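Local coordinates for 2-polyprenyl-6-methoxyphenol hydroxylase-like FAD-dependent oxidoreductase (Streptomyces sp. NRRL 11266, PDB 6UI5), which binds flavin-adenine dinucleotide and belongs to the FAD-dependent oxidoreductases that join a Rossmann-type flavin-binding domain to a C-terminal domain probably of thioredoxin-like type, at residues L432-L435 with S440-E443; V410-K413 with D418-V421; A244-R247 with K251-K254; A210-S213 with M217-F220. All blocks are in the same frame, centred on the assembly; numbering follows the deposited sequence.

Contact 1. Residues L432-L435 with S440-E443; sequences LLDL and SAQE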
loop_
_atom_site.group_PDB
_atom_site.type_symbol
_atom_site.label_atom_id
_atom_site.label_comp_id
_atom_site.label_asym_id
_atom_site.label_seq_id
_atom_site.Cartn_x
_atom_site.Cartn_y
_atom_site.Cartn_z
ATOM N N LEU A 432 -23.469 23.335 19.997
ATOM C CA LEU A 432 -24.260 22.195 20.452
ATOM C C LEU A 432 -25.411 22.062 19.469
ATOM O O LEU A 432 -26.360 22.849 19.508
ATOM C CB LEU A 432 -24.780 22.393 21.876
ATOM C CG LEU A 432 -25.500 21.130 22.377
ATOM C CD1 LEU A 432 -24.575 20.147 23.145
ATOM C CD2 LEU A 432 -26.742 21.476 23.197
ATOM N N LEU A 433 -25.334 21.064 18.593
ATOM C CA LEU A 433 -26.423 20.787 17.664
ATOM C C LEU A 433 -27.477 19.928 18.342
ATOM O O LEU A 433 -27.189 18.796 18.748
ATOM C CB LEU A 433 -25.903 20.069 16.426
ATOM C CG LEU A 433 -25.695 20.968 15.225
ATOM C CD1 LEU A 433 -25.640 20.125 13.972
ATOM C CD2 LEU A 433 -26.830 21.963 15.146
ATOM N N ASP A 434 -28.695 20.451 18.462
ATOM C CA ASP A 434 -29.838 19.680 18.967
ATOM C C ASP A 434 -30.752 19.460 17.771
ATOM O O ASP A 434 -31.563 20.315 17.431
ATOM C CB ASP A 434 -30.541 20.405 20.118
ATOM C CG ASP A 434 -31.864 19.725 20.563
ATOM O OD1 ASP A 434 -32.224 18.612 20.095
ATOM O OD2 ASP A 434 -32.561 20.321 21.420
ATOM N N LEU A 435 -30.587 18.313 17.111
ATOM C CA LEU A 435 -31.417 17.909 15.981
ATOM C C LEU A 435 -32.689 17.132 16.406
ATOM O O LEU A 435 -33.267 16.382 15.593
ATOM C CB LEU A 435 -30.587 17.074 15.001
ATOM C CG LEU A 435 -29.194 17.598 14.614
ATOM C CD1 LEU A 435 -28.494 16.717 13.575
ATOM C CD2 LEU A 435 -29.256 19.041 14.120
ATOM N N SER A 440 -35.413 18.989 22.814
ATOM C CA SER A 440 -35.325 17.968 23.856
ATOM C C SER A 440 -33.946 17.890 24.517
ATOM O O SER A 440 -33.801 17.164 25.508
ATOM C CB SER A 440 -35.661 16.596 23.264
ATOM O OG SER A 440 -36.714 16.675 22.316
ATOM N N ALA A 441 -32.928 18.574 23.993
ATOM C CA ALA A 441 -31.587 18.443 24.549
ATOM C C ALA A 441 -31.437 19.381 25.739
ATOM O O ALA A 441 -31.954 20.502 25.728
ATOM C CB ALA A 441 -30.523 18.730 23.493
ATOM N N GLN A 442 -30.758 18.911 26.782
ATOM C CA GLN A 442 -30.532 19.724 27.973
ATOM C C GLN A 442 -29.203 20.433 27.788
ATOM O O GLN A 442 -28.151 19.788 27.786
ATOM C CB GLN A 442 -30.527 18.875 29.245
ATOM C CG GLN A 442 -30.116 19.656 30.505
ATOM C CD GLN A 442 -29.480 18.759 31.560
ATOM O OE1 GLN A 442 -28.489 19.134 32.194
ATOM N NE2 GLN A 442 -30.050 17.563 31.752
ATOM N N GLU A 443 -29.238 21.751 27.610
ATOM C CA GLU A 443 -28.002 22.478 27.383
ATOM C C GLU A 443 -27.320 22.793 28.707
ATOM O O GLU A 443 -27.961 23.257 29.655
ATOM C CB GLU A 443 -28.251 23.755 26.584
ATOM C CG GLU A 443 -29.245 24.716 27.163
ATOM C CD GLU A 443 -29.081 26.097 26.563
ATOM O OE1 GLU A 443 -27.920 26.566 26.489
ATOM O OE2 GLU A 443 -30.103 26.699 26.155
#
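The carboxylate of Asp-434 is the flat group of this contact, and Ala-441 lies against one of its faces. The methyl CB of Ala-441 stands over the carboxylate carbon, 3.4 Å from Asp-434 CG and 3.3 Å from Asp-434 OD2. From that same side the backbone N of Ala-441 donates a hydrogen bond of 3.1 Å to Asp-434 OD2. Its N-H points fairly well at the oxygen (156°), yet the donor sits above the group, 53° out of the carboxylate plane. With CG anti to the backbone N (chi1 172°), the Asp-434 side chain reaches the loop segment 440-443 and presents a face of its carboxylate to Ala-441.

Other partners share the carboxylate. Arg-455 NH1 forms a salt bridge with OD2 and also bonds to the carbonyl of Ala-441, so one guanidinium nitrogen bridges the strand and the loop. OD1 is taken by the hydroxyl of Ser-436, which in turn accepts the N-H of Ser-440. That amide lies 3.4 Å from Asp-434 OD2, but at too poor an angle to bond to it. The pairing of buried Asp-434 with an arginine would favour its charged form. Farther back, Leu-432 CD2 only brushes Glu-443 CB, at 4.4 Å.

Strand 430-434 runs inside a mixed sheet, parallel to 451-455 and antiparallel to 465-468. The aspartate at its end thus pins the loop that leads on to the next strand, in a sheet consistent with the thioredoxin-like fold of aromatic-ring hydroxylase C-terminal domains.

Contact 2. Residues V410-K413 with D418-V421; sequences VQIK and DMGV
Ile-412 and Met-419 form the tight half of this contact, a hydrogen-bonded pair of an antiparallel hairpin. Ile-412 N reaches Met-419 O at 2.9 Å along an almost straight line (174°), while the return bond from Met-419 N to Ile-412 O is longer, 3.3 Å, with its donor tilted from the carbonyl plane. Their side chains lie alongside each other and point the same way, Ile-412 CD1 resting 4.0 Å from Met-419 CG. The CG1 branch of Ile-412 (chi1 65°) and CG of Met-419 both stand between the backbone N and the carbonyl carbon, which sets them abreast. Val-421 extends this apolar side: its CB faces Ile-412 CG2 and its CG1 meets Val-410 CG2, each at 4.3 Å. Its N-H makes a weak bond to Val-410 O.

The solvent side is looser. Lys-413 CB and CG lie against Asp-418 OD1, the nearer, CB, at 3.3 Å; the chain bends at chi4 and NZ ends 5.8 Å from Asp-418 OD1, too far for a salt bridge with it. Gln-411 sets out away from the partner strand and curls back at chi2, bringing NE2 3.7 Å from Asp-418 CB.

Gly-420 N is hydrogen-bonded to Glu-423 OE1, just beyond the hairpin. Val-459, in a loop, packs against Val-410 and Ile-412, and a backbone hydrogen bond between Lys-413 and Gln-457 fastens the two-stranded hairpin to the chain that follows strand 451-455.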
loop_
_atom_site.group_PDB
_atom_site.type_symbol
_atom_site.label_atom_id
_atom_site.label_comp_id
_atom_site.label_asym_id
_atom_site.label_seq_id
_atom_site.Cartn_x
_atom_site.Cartn_y
_atom_site.Cartn_z
ATOM N N VAL A 410 -24.770 18.903 5.062
ATOM C CA VAL A 410 -26.198 18.643 5.170
ATOM C C VAL A 410 -26.882 19.949 5.504
ATOM O O VAL A 410 -26.309 20.826 6.157
ATOM C CB VAL A 410 -26.563 17.554 6.223
ATOM C CG1 VAL A 410 -26.139 16.167 5.744
ATOM C CG2 VAL A 410 -25.956 17.863 7.596
ATOM N N GLN A 411 -28.120 20.066 5.049
ATOM C CA GLN A 411 -28.993 21.136 5.502
ATOM C C GLN A 411 -29.424 20.902 6.941
ATOM O O GLN A 411 -29.760 19.782 7.333
ATOM C CB GLN A 411 -30.232 21.210 4.614
ATOM C CG GLN A 411 -29.966 21.795 3.267
ATOM C CD GLN A 411 -29.499 23.212 3.392
ATOM O OE1 GLN A 411 -28.298 23.471 3.488
ATOM N NE2 GLN A 411 -30.445 24.149 3.415
ATOM N N ILE A 412 -29.440 21.963 7.735
ATOM C CA ILE A 412 -30.149 21.908 8.999
ATOM C C ILE A 412 -31.146 23.055 9.035
ATOM O O ILE A 412 -30.789 24.208 8.776
ATOM C CB ILE A 412 -29.197 21.925 10.208
ATOM C CG1 ILE A 412 -28.442 23.216 10.292
ATOM C CG2 ILE A 412 -28.227 20.729 10.174
ATOM C CD1 ILE A 412 -29.007 24.089 11.300
ATOM N N LYS A 413 -32.399 22.735 9.350
ATOM C CA LYS A 413 -33.499 23.678 9.245
ATOM C C LYS A 413 -33.868 24.211 10.626
ATOM O O LYS A 413 -34.243 23.446 11.509
ATOM C CB LYS A 413 -34.694 23.006 8.574
ATOM C CG LYS A 413 -34.348 22.307 7.274
ATOM C CD LYS A 413 -35.557 21.546 6.761
ATOM C CE LYS A 413 -35.415 21.126 5.309
ATOM N NZ LYS A 413 -34.273 20.171 5.091
ATOM N N ASP A 418 -33.171 27.985 7.095
ATOM C CA ASP A 418 -32.245 26.893 6.809
ATOM C C ASP A 418 -30.841 27.422 6.542
ATOM O O ASP A 418 -30.647 28.589 6.192
ATOM C CB ASP A 418 -32.713 26.090 5.595
ATOM C CG ASP A 418 -34.196 25.880 5.588
ATOM O OD1 ASP A 418 -34.760 25.685 6.684
ATOM O OD2 ASP A 418 -34.800 25.921 4.497
ATOM N N MET A 419 -29.864 26.532 6.693
ATOM C CA MET A 419 -28.450 26.818 6.489
ATOM C C MET A 419 -27.709 25.487 6.455
ATOM O O MET A 419 -28.225 24.474 6.926
ATOM C CB MET A 419 -27.884 27.705 7.599
ATOM C CG MET A 419 -27.531 26.917 8.848
ATOM S SD MET A 419 -27.637 27.870 10.370
ATOM C CE MET A 419 -26.121 28.807 10.341
ATOM N N GLY A 420 -26.505 25.491 5.874
ATOM C CA GLY A 420 -25.648 24.332 5.977
ATOM C C GLY A 420 -25.012 24.274 7.348
ATOM O O GLY A 420 -24.927 25.276 8.055
ATOM N N VAL A 421 -24.571 23.082 7.758
ATOM C CA VAL A 421 -24.142 22.948 9.145
ATOM C C VAL A 421 -22.825 23.682 9.397
ATOM O O VAL A 421 -22.617 24.226 10.490
ATOM C CB VAL A 421 -24.071 21.466 9.560
ATOM C CG1 VAL A 421 -23.011 20.719 8.761
ATOM C CG2 VAL A 421 -23.801 21.357 11.072
#

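Contact 3. Residues A244-R247 with K251-K254; sequences AVKR and KELK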
loop_
_atom_site.group_PDB
_atom_site.type_symbol
_atom_site.label_atom_id
_atom_site.label_comp_id
_atom_site.label_asym_id
_atom_site.label_seq_id
_atom_site.Cartn_x
_atom_site.Cartn_y
_atom_site.Cartn_z
ATOM N N ALA A 244 11.788 23.895 -21.668
ATOM C CA ALA A 244 11.202 22.814 -20.887
ATOM C C ALA A 244 9.929 22.278 -21.535
ATOM O O ALA A 244 9.674 21.067 -21.513
ATOM C CB ALA A 244 10.923 23.297 -19.467
ATOM N N VAL A 245 9.123 23.160 -22.123
ATOM C CA VAL A 245 7.879 22.724 -22.757
ATOM C C VAL A 245 8.171 21.855 -23.970
ATOM O O VAL A 245 7.576 20.784 -24.142
ATOM C CB VAL A 245 7.008 23.938 -23.120
ATOM C CG1 VAL A 245 6.040 23.588 -24.241
ATOM C CG2 VAL A 245 6.241 24.389 -21.903
ATOM N N LYS A 246 9.098 22.297 -24.821
ATOM C CA LYS A 246 9.453 21.499 -25.988
ATOM C C LYS A 246 9.761 20.054 -25.601
ATOM O O LYS A 246 9.186 19.120 -26.167
ATOM C CB LYS A 246 10.628 22.127 -26.738
ATOM C CG LYS A 246 11.003 21.356 -28.006
ATOM C CD LYS A 246 11.391 22.274 -29.151
ATOM C CE LYS A 246 12.396 23.337 -28.709
ATOM N NZ LYS A 246 12.385 24.550 -29.575
ATOM N N ARG A 247 10.632 19.840 -24.611
ATOM C CA ARG A 247 10.970 18.456 -24.298
ATOM C C ARG A 247 9.788 17.700 -23.704
ATOM O O ARG A 247 9.686 16.482 -23.895
ATOM C CB ARG A 247 12.184 18.357 -23.367
ATOM C CG ARG A 247 12.516 19.568 -22.518
ATOM C CD ARG A 247 13.678 19.238 -21.570
ATOM N NE ARG A 247 14.272 20.431 -20.968
ATOM C CZ ARG A 247 14.008 20.856 -19.736
ATOM N NH1 ARG A 247 14.593 21.957 -19.267
ATOM N NH2 ARG A 247 13.157 20.180 -18.973
ATOM N N LYS A 251 6.191 19.954 -28.768
ATOM C CA LYS A 251 6.099 21.144 -29.596
ATOM C C LYS A 251 6.631 22.337 -28.810
ATOM O O LYS A 251 7.056 22.209 -27.663
ATOM C CB LYS A 251 4.653 21.353 -30.047
ATOM C CG LYS A 251 4.263 20.555 -31.282
ATOM C CD LYS A 251 2.919 21.035 -31.805
ATOM C CE LYS A 251 2.836 20.989 -33.327
ATOM N NZ LYS A 251 1.662 21.768 -33.839
ATOM N N GLU A 252 6.613 23.520 -29.421
ATOM C CA GLU A 252 6.990 24.707 -28.669
ATOM C C GLU A 252 5.832 25.688 -28.573
ATOM O O GLU A 252 5.001 25.804 -29.476
ATOM C CB GLU A 252 8.216 25.418 -29.242
ATOM C CG GLU A 252 8.793 26.394 -28.217
ATOM C CD GLU A 252 10.225 26.770 -28.470
ATOM O OE1 GLU A 252 10.831 27.388 -27.569
ATOM O OE2 GLU A 252 10.743 26.449 -29.558
ATOM N N LEU A 253 5.824 26.395 -27.447
ATOM C CA LEU A 253 4.794 27.349 -27.084
ATOM C C LEU A 253 5.065 28.679 -27.777
ATOM O O LEU A 253 6.167 29.221 -27.666
ATOM C CB LEU A 253 4.820 27.500 -25.563
ATOM C CG LEU A 253 4.022 28.500 -24.760
ATOM C CD1 LEU A 253 2.695 27.860 -24.369
ATOM C CD2 LEU A 253 4.853 28.837 -23.539
ATOM N N LYS A 254 4.062 29.217 -28.474
ATOM C CA LYS A 254 4.259 30.406 -29.305
ATOM C C LYS A 254 4.436 31.655 -28.442
ATOM O O LYS A 254 3.844 32.702 -28.726
ATOM C CB LYS A 254 3.077 30.556 -30.272
ATOM C CG LYS A 254 3.288 31.460 -31.485
ATOM C CD LYS A 254 2.003 31.548 -32.311
ATOM C CE LYS A 254 0.886 32.228 -31.521
ATOM N NZ LYS A 254 -0.480 31.925 -32.038
#
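Lys-246 crosses from helix 238-249 to the loop that leaves it, and its side chain meets a succession of atoms on the way. CB lies 3.7 Å from the carbonyl O of Lys-251, and CG is still within 4.1 Å of the same oxygen. The chain then bends at chi2 and chi3, which swings its end round toward the next residue of the loop: CE comes 3.6 Å from Glu-252 OE2, and NZ closes a salt bridge to that oxygen. The modelled separation of NZ and OE2, 2.5 Å, is shorter than usual, and its exact value is doubtful. NZ approaches from above the carboxylate plane, 58° out of it. Glu-252 does its share by extending fully beyond CG, and the two side chains run obliquely past each other.

Beside the ion pair the backbones themselves approach. The carbonyl of Lys-251 points at the helix and receives a C-H...O contact from Lys-246 CA, the two atoms 3.0 Å apart. On the buried side Val-245 CG1, held anti to its own N (chi1 157°), touches Lys-251 O at 3.8 Å and Leu-253 CB at 4.3 Å. Gln-195, in another loop, also packs on Val-245, and Lys-251 touches Glu-194 there.

The contact joins the C-terminal end of helix 238-249 to the loop before strand 257-271, in the FAD-binding part of the chain. Val-245 and Leu-253 are buried, while Lys-246 and Glu-252 lie at the surface, where water would be expected to weaken their attraction; the C-H...O contact adds a further polar link, between the backbones.

Contact 4. Residues A210-S213 with M217-F220; sequences APLS and MRVF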
loop_
_atom_site.group_PDB
_atom_site.type_symbol
_atom_site.label_atom_id
_atom_site.label_comp_id
_atom_site.label_asym_id
_atom_site.label_seq_id
_atom_site.Cartn_x
_atom_site.Cartn_y
_atom_site.Cartn_z
ATOM N N ALA A 210 -3.013 25.205 -18.491
ATOM C CA ALA A 210 -4.390 25.568 -18.167
ATOM C C ALA A 210 -4.587 27.055 -18.419
ATOM O O ALA A 210 -3.868 27.884 -17.824
ATOM C CB ALA A 210 -4.727 25.226 -16.715
ATOM N N PRO A 211 -5.526 27.445 -19.264
ATOM C CA PRO A 211 -5.722 28.866 -19.541
ATOM C C PRO A 211 -6.693 29.495 -18.559
ATOM O O PRO A 211 -7.593 28.847 -18.026
ATOM C CB PRO A 211 -6.293 28.862 -20.968
ATOM C CG PRO A 211 -6.134 27.422 -21.465
ATOM C CD PRO A 211 -6.238 26.604 -20.228
ATOM N N LEU A 212 -6.485 30.787 -18.315
ATOM C CA LEU A 212 -7.313 31.536 -17.379
ATOM C C LEU A 212 -8.301 32.413 -18.140
ATOM O O LEU A 212 -9.515 32.202 -18.071
ATOM C CB LEU A 212 -6.444 32.384 -16.447
ATOM C CG LEU A 212 -5.607 31.665 -15.380
ATOM C CD1 LEU A 212 -4.364 31.077 -15.988
ATOM C CD2 LEU A 212 -5.237 32.617 -14.254
ATOM N N SER A 213 -7.782 33.406 -18.842
ATOM C CA SER A 213 -8.494 34.189 -19.834
ATOM C C SER A 213 -7.984 33.787 -21.213
ATOM O O SER A 213 -7.006 33.041 -21.327
ATOM C CB SER A 213 -8.281 35.688 -19.578
ATOM O OG SER A 213 -6.927 36.061 -19.758
ATOM N N MET A 217 -2.282 32.041 -19.785
ATOM C CA MET A 217 -2.325 30.630 -19.426
ATOM C C MET A 217 -1.411 30.390 -18.238
ATOM O O MET A 217 -0.316 30.958 -18.158
ATOM C CB MET A 217 -1.909 29.745 -20.604
ATOM C CG MET A 217 -2.049 28.273 -20.345
ATOM S SD MET A 217 -1.745 27.240 -21.796
ATOM C CE MET A 217 0.033 27.167 -21.859
ATOM N N ARG A 218 -1.879 29.571 -17.299
ATOM C CA ARG A 218 -1.030 29.078 -16.223
ATOM C C ARG A 218 -0.361 27.792 -16.677
ATOM O O ARG A 218 -0.977 26.963 -17.356
ATOM C CB ARG A 218 -1.826 28.839 -14.941
ATOM C CG ARG A 218 -1.027 28.211 -13.819
ATOM C CD ARG A 218 -1.691 28.532 -12.516
ATOM N NE ARG A 218 -1.664 29.961 -12.295
ATOM C CZ ARG A 218 -2.423 30.612 -11.426
ATOM N NH1 ARG A 218 -3.306 29.962 -10.659
ATOM N NH2 ARG A 218 -2.275 31.930 -11.316
ATOM N N VAL A 219 0.919 27.650 -16.334
ATOM C CA VAL A 219 1.750 26.567 -16.849
ATOM C C VAL A 219 2.492 25.918 -15.691
ATOM O O VAL A 219 2.994 26.608 -14.797
ATOM C CB VAL A 219 2.733 27.073 -17.917
ATOM C CG1 VAL A 219 1.957 27.742 -19.020
ATOM C CG2 VAL A 219 3.721 28.067 -17.320
ATOM N N PHE A 220 2.537 24.589 -15.691
ATOM C CA PHE A 220 3.189 23.846 -14.623
ATOM C C PHE A 220 3.957 22.679 -15.216
ATOM O O PHE A 220 3.426 21.939 -16.048
ATOM C CB PHE A 220 2.176 23.335 -13.595
ATOM C CG PHE A 220 2.794 22.553 -12.488
ATOM C CD1 PHE A 220 3.331 23.196 -11.378
ATOM C CD2 PHE A 220 2.858 21.170 -12.557
ATOM C CE1 PHE A 220 3.918 22.475 -10.353
ATOM C CE2 PHE A 220 3.434 20.445 -11.543
ATOM C CZ PHE A 220 3.969 21.099 -10.439
#
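Ala-210 and Arg-218 pair across a beta hairpin, strands 206-211 and 216-225, at one side of the antiparallel sheet in the FAD-binding part of the chain. Two backbone hydrogen bonds join them: Ala-210 N to Arg-218 O at 2.9 Å, nearly straight at 174°, and Arg-218 N to Ala-210 O at 2.7 Å, more bent at 141°. The next pair, Pro-211 with Met-217, is a non-hydrogen-bonded pair of the antiparallel register.

On the face with Pro-211 and Met-217 the apolar contact is between Pro-211 CG and Met-217 CG, 4.3 Å apart. Met-217 leaves its strand with CG anti to the backbone N (chi1 -175°) and lies against the Ala-210 to Pro-211 backbone, its CG packed closely on the carbonyl oxygen, 3.1 Å from Ala-210 O. Tyr-196 and Arg-188 also touch the proline.

Charge belongs to the other face. Arg-218, bent at chi3, forms a salt bridge through NE with Asp-183 OD1 of strand 176-185, its side chain about 8 Å from the FAD.

Aromatic and cofactor contacts fall to Phe-220, which lies in the flavin pocket, touches the FAD and meets the ring of Tyr-264.

Leu-212, just past the strand, turns its branches to Arg-218. Its side chain crosses that of Arg-218 at a slant, CD1 3.2 Å from Arg-218 N and 3.5 Å from Arg-218 CB, while its CD2 rests 4.2 Å above the guanidinium plane of Arg-218, offset toward the rim.

Overall arrangement
From the N terminus, contact 4 comes first, closing a hairpin turn between strands 206-211 and 216-225. Contact 3 follows, folding the loop after helix 238-249 back on that helix. Contact 2 closes the hairpin of strands 411-414 and 417-420, and contact 1 the loop beyond strand 430-434. All four are in series; none nests in or crosses another. They fall into two groups: Leu-253 CD1 packs 3.7 Å from Met-217 CE, joining contacts 3 and 4 in the FAD-binding part, and Val-421 CG2 lies 3.6 Å from Leu-433 CD1, joining contacts 2 and 1 in the C-terminal part. Contacts 1 and 3, on opposite sides of the chain's centre, have centres about 61 Å apart.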